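PDB 4F7A: SusD/RagB family nutrient-binding outer membrane lipoprotein from Bacteroides vulgatus, which probably binds glycans, perhaps mucin O-glycans, at the cell surface as a SusD-like lipoprotein partner of an outer-membrane transporter. Local coordinates for residues A[355-360]-A[409-414]; A[99-104]-A[112-117]. One frame throughout, in Å; residues are numbered along the deposited sequence.

Contacts 1 and 2 lie far apart in one largely helical chain: their centres are 41 Å from each other, their nearest atoms about 26 Å, and nothing touches between them. Each centre is also about 24 Å from the centre of the chain, so both sit well out from the middle. Contact 2 (99-104 with 112-117) comes first along the sequence and is complete well before contact 1 (355-360 with 409-414) begins. Contact 2 is local, a buried helical hairpin with polar hydroxyls at its interface; contact 1 spans 48 intervening residues and rests on an aromatic side chain from a loop. Neither can be tied to a glycan site.

Contact 1 (A[355-360]-A[409-414]); sequences SAKQCY and NFDDAV
The N-terminal end of helix 356-371 offers Ala356, Lys357 and Tyr360 as a packing surface for Phe410, carried by the loop that leads into helix 416-431. Phe410 CD1 lies over one face of the Tyr360 ring, displaced toward its rim and 3.6 Å from Tyr360 CG. The ring planes are inclined at 34° with centroids 4.8 Å apart, an oblique pairing. Tyr360 has CG anti to its own N (chi1 173°), which carries the ring out toward the loop, where its hydroxyl bonds to Pro408 O. Further round Phe410, CD2 meets Lys357 CB at 3.6 Å and CZ meets Ala356 CB at 3.9 Å. Both ends of the contact have local motifs. Ser355 and Gln358 form a capping box: Gln358 N donates to Ser355 OG (3.1 Å), and Ser355 N to Gln358 OE1. On the loop side, Asn409 to Asp412 make a type I turn, and in the conformer given here Asp411 N donates to Asn409 OD1 at 3.1 Å, an Asx turn whose donor stands 47° out of the carbonyl plane. Lys357, also in one of two conformers, runs extended past Phe410 before bending at its last torsion. In that conformer Lys357 NZ remains 4.4 Å from Asp411 OD1, too far for a salt bridge, and pairs instead with Glu361 of the same helix.

Contact 2 (A[99-104]-A[112-117]); sequences KSTLIT and HFYGAT
Thr117 OG1 is held from two directions: it donates to Phe113 O, one turn earlier in helix 111-132, at 2.8 Å, and is hydrogen-bonded to Ser100 OG of helix 84-104 at 2.8 Å. Phe113 O also accepts a hydrogen bond from Thr117 N, the two donors arriving from opposite faces of its carbonyl plane. With Thr117 OG1 beside the backbone N (chi1 -67°), CG2 stands anti to that N and reaches across to Thr101 OG1 at 3.3 Å. That hydroxyl is also hydrogen-bonded to Ala97 O and to Lys121 NZ. Thr104 OG1 returns to Ser100 O (2.8 Å) and also rests 3.3 Å from Tyr114 CA, approaching the Tyr114 ring at its edge. Thr101 CG2 lies at that ring's edge too, 4.0 Å from Tyr114 CE1. The segment axes come within 9.0 Å at 155°, an antiparallel helical hairpin, consistent with the TPR-like fold of SusD-type proteins, with Tyr21 and Phe25 of helix 15-30 packed against it. A valine in place of Thr117 would probably leave Ser100 OG without its partner across the interface and Phe113 O without its side-chain donor. Returning threonine hydroxyls to carbonyls of their own helices lets polar side chains line this buried seam while their methyl groups contribute to its packing.

Contact 1 (A[355-360]-A[409-414])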
# COMPACT_ATOMS: atom_id res chain seq x y z
N SER A 355 -14.47 19.69 7.15
CA SER A 355 -14.08 20.15 5.84
C SER A 355 -12.85 19.42 5.36
O SER A 355 -12.09 18.82 6.15
CB SER A 355 -13.80 21.65 5.85
OG SER A 355 -12.60 21.96 6.54
N ALA A 356 -12.66 19.47 4.05
CA ALA A 356 -11.46 18.95 3.45
C ALA A 356 -10.22 19.58 4.08
O ALA A 356 -9.26 18.86 4.37
CB ALA A 356 -11.45 19.12 1.93
N LYS A 357 -10.22 20.90 4.32
CA LYS A 357 -9.03 21.55 4.89
C LYS A 357 -8.71 21.02 6.28
O LYS A 357 -7.55 20.69 6.56
CB LYS A 357 -9.15 23.08 4.93
CG LYS A 357 -7.83 23.78 5.25
CD LYS A 357 -7.94 25.29 5.20
CE LYS A 357 -6.64 25.99 5.61
NZ LYS A 357 -6.40 25.88 7.07
N GLN A 358 -9.72 20.93 7.12
CA GLN A 358 -9.55 20.48 8.49
C GLN A 358 -8.96 19.09 8.51
O GLN A 358 -8.08 18.82 9.31
CB GLN A 358 -10.90 20.43 9.24
CG GLN A 358 -11.45 21.78 9.62
CD GLN A 358 -12.90 21.72 10.19
OE1 GLN A 358 -13.75 20.96 9.72
NE2 GLN A 358 -13.16 22.55 11.19
N CYS A 359 -9.50 18.20 7.68
CA CYS A 359 -9.00 16.82 7.62
C CYS A 359 -7.57 16.74 7.04
O CYS A 359 -6.75 15.97 7.53
CB CYS A 359 -9.94 15.95 6.83
SG CYS A 359 -11.58 15.75 7.65
N TYR A 360 -7.31 17.51 5.99
CA TYR A 360 -5.98 17.59 5.39
C TYR A 360 -4.96 18.02 6.41
O TYR A 360 -3.92 17.39 6.53
CB TYR A 360 -5.98 18.59 4.24
CG TYR A 360 -4.65 18.90 3.63
CD1 TYR A 360 -4.07 18.06 2.69
CD2 TYR A 360 -3.95 20.05 3.98
CE1 TYR A 360 -2.82 18.36 2.12
CE2 TYR A 360 -2.71 20.36 3.43
CZ TYR A 360 -2.15 19.52 2.49
OH TYR A 360 -0.96 19.87 1.92
N ASN A 409 0.58 24.14 1.29
CA ASN A 409 -0.49 24.99 1.81
C ASN A 409 -1.82 24.73 1.09
O ASN A 409 -1.97 24.92 -0.13
CB ASN A 409 -0.08 26.44 1.69
CG ASN A 409 -1.02 27.37 2.42
OD1 ASN A 409 -2.13 26.98 2.82
ND2 ASN A 409 -0.58 28.61 2.60
N PHE A 410 -2.79 24.25 1.84
CA PHE A 410 -4.07 23.82 1.25
C PHE A 410 -4.79 24.98 0.57
O PHE A 410 -5.47 24.78 -0.46
CB PHE A 410 -4.96 23.16 2.31
CG PHE A 410 -6.10 22.34 1.74
CD1 PHE A 410 -5.84 21.13 1.12
CD2 PHE A 410 -7.41 22.79 1.79
CE1 PHE A 410 -6.88 20.36 0.57
CE2 PHE A 410 -8.45 22.00 1.27
CZ PHE A 410 -8.16 20.79 0.66
N ASP A 411 -4.65 26.18 1.14
CA ASP A 411 -5.28 27.38 0.61
C ASP A 411 -4.73 27.83 -0.75
O ASP A 411 -5.40 28.59 -1.44
CB ASP A 411 -5.17 28.58 1.58
CG ASP A 411 -5.94 28.38 2.86
OD1 ASP A 411 -6.75 27.43 2.98
OD2 ASP A 411 -5.72 29.20 3.78
N ASP A 412 -3.52 27.39 -1.09
CA ASP A 412 -2.91 27.67 -2.38
C ASP A 412 -3.36 26.68 -3.43
O ASP A 412 -2.50 26.20 -4.18
CB ASP A 412 -1.40 27.42 -2.34
CG ASP A 412 -0.66 28.32 -1.43
OD1 ASP A 412 -1.23 29.28 -0.89
OD2 ASP A 412 0.55 28.03 -1.27
N ALA A 413 -4.61 26.23 -3.39
CA ALA A 413 -5.17 25.44 -4.52
C ALA A 413 -6.01 26.36 -5.40
O ALA A 413 -6.81 27.14 -4.87
CB ALA A 413 -5.99 24.33 -3.99
N VAL A 414 -5.79 26.29 -6.72
CA VAL A 414 -6.59 27.05 -7.69
C VAL A 414 -7.92 26.36 -8.03
O VAL A 414 -8.83 27.00 -8.55
CB VAL A 414 -5.80 27.35 -8.99
CG1 VAL A 414 -4.51 28.12 -8.66
CG2 VAL A 414 -5.48 26.11 -9.77

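Contact 2 (A[99-104]-A[112-117])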
# COMPACT_ATOMS: atom_id res chain seq x y z
N LYS A 99 -9.09 -21.12 5.86
CA LYS A 99 -9.24 -22.11 6.94
C LYS A 99 -9.69 -21.45 8.23
O LYS A 99 -10.58 -21.95 8.93
CB LYS A 99 -7.92 -22.87 7.19
CG LYS A 99 -8.04 -23.97 8.25
N SER A 100 -9.12 -20.30 8.55
CA SER A 100 -9.47 -19.61 9.80
C SER A 100 -10.93 -19.16 9.76
O SER A 100 -11.62 -19.20 10.78
CB SER A 100 -8.53 -18.42 10.05
OG SER A 100 -8.79 -17.85 11.32
N THR A 101 -11.39 -18.73 8.59
CA THR A 101 -12.81 -18.43 8.39
C THR A 101 -13.70 -19.64 8.68
O THR A 101 -14.67 -19.56 9.44
CB THR A 101 -13.10 -17.89 6.98
OG1 THR A 101 -12.21 -16.81 6.70
CG2 THR A 101 -14.55 -17.38 6.86
N LEU A 102 -13.34 -20.78 8.10
CA LEU A 102 -14.15 -21.97 8.20
C LEU A 102 -14.26 -22.45 9.64
O LEU A 102 -15.32 -22.89 10.07
CB LEU A 102 -13.60 -23.10 7.34
CG LEU A 102 -13.64 -22.90 5.82
CD1 LEU A 102 -13.10 -24.15 5.11
CD2 LEU A 102 -15.03 -22.51 5.29
N ILE A 103 -13.16 -22.37 10.40
CA ILE A 103 -13.18 -22.91 11.75
C ILE A 103 -13.70 -21.94 12.80
O ILE A 103 -13.91 -22.33 13.92
CB ILE A 103 -11.82 -23.54 12.20
CG1 ILE A 103 -10.72 -22.49 12.41
CG2 ILE A 103 -11.40 -24.65 11.21
CD1 ILE A 103 -9.38 -23.11 12.80
N THR A 104 -13.92 -20.68 12.45
CA THR A 104 -14.45 -19.72 13.43
C THR A 104 -15.87 -19.25 13.11
O THR A 104 -16.60 -18.84 14.02
CB THR A 104 -13.56 -18.49 13.59
OG1 THR A 104 -13.45 -17.80 12.34
CG2 THR A 104 -12.14 -18.87 14.10
N HIS A 112 -15.34 -12.99 17.91
CA HIS A 112 -14.24 -12.04 17.79
C HIS A 112 -13.12 -12.52 16.86
O HIS A 112 -12.61 -11.73 16.05
CB HIS A 112 -13.70 -11.61 19.17
CG HIS A 112 -13.17 -12.72 20.03
ND1 HIS A 112 -13.71 -14.00 20.03
CD2 HIS A 112 -12.21 -12.72 20.99
CE1 HIS A 112 -13.08 -14.74 20.93
NE2 HIS A 112 -12.16 -13.99 21.52
N PHE A 113 -12.75 -13.80 16.95
CA PHE A 113 -11.70 -14.35 16.06
C PHE A 113 -12.19 -14.42 14.62
O PHE A 113 -11.43 -14.24 13.67
CB PHE A 113 -11.28 -15.75 16.50
CG PHE A 113 -10.29 -15.80 17.68
CD1 PHE A 113 -10.23 -14.78 18.64
CD2 PHE A 113 -9.48 -16.93 17.86
CE1 PHE A 113 -9.36 -14.87 19.71
CE2 PHE A 113 -8.60 -17.03 18.94
CZ PHE A 113 -8.54 -16.00 19.87
N TYR A 114 -13.47 -14.74 14.46
CA TYR A 114 -14.14 -14.71 13.14
C TYR A 114 -14.08 -13.31 12.54
O TYR A 114 -13.59 -13.13 11.42
CB TYR A 114 -15.60 -15.16 13.29
CG TYR A 114 -16.43 -15.03 12.01
CD1 TYR A 114 -16.00 -15.60 10.80
CD2 TYR A 114 -17.64 -14.36 12.01
CE1 TYR A 114 -16.78 -15.48 9.62
CE2 TYR A 114 -18.41 -14.24 10.86
CZ TYR A 114 -17.97 -14.78 9.67
OH TYR A 114 -18.76 -14.67 8.54
N GLY A 115 -14.50 -12.31 13.30
CA GLY A 115 -14.38 -10.92 12.84
C GLY A 115 -12.97 -10.52 12.43
O GLY A 115 -12.75 -9.96 11.36
N ALA A 116 -12.01 -10.82 13.30
CA ALA A 116 -10.61 -10.50 13.03
C ALA A 116 -10.08 -11.21 11.77
O ALA A 116 -9.35 -10.62 10.99
CB ALA A 116 -9.74 -10.87 14.28
N THR A 117 -10.44 -12.47 11.59
CA THR A 117 -10.06 -13.23 10.42
C THR A 117 -10.52 -12.52 9.16
O THR A 117 -9.75 -12.36 8.22
CB THR A 117 -10.67 -14.64 10.41
OG1 THR A 117 -10.10 -15.41 11.45
CG2 THR A 117 -10.40 -15.35 9.07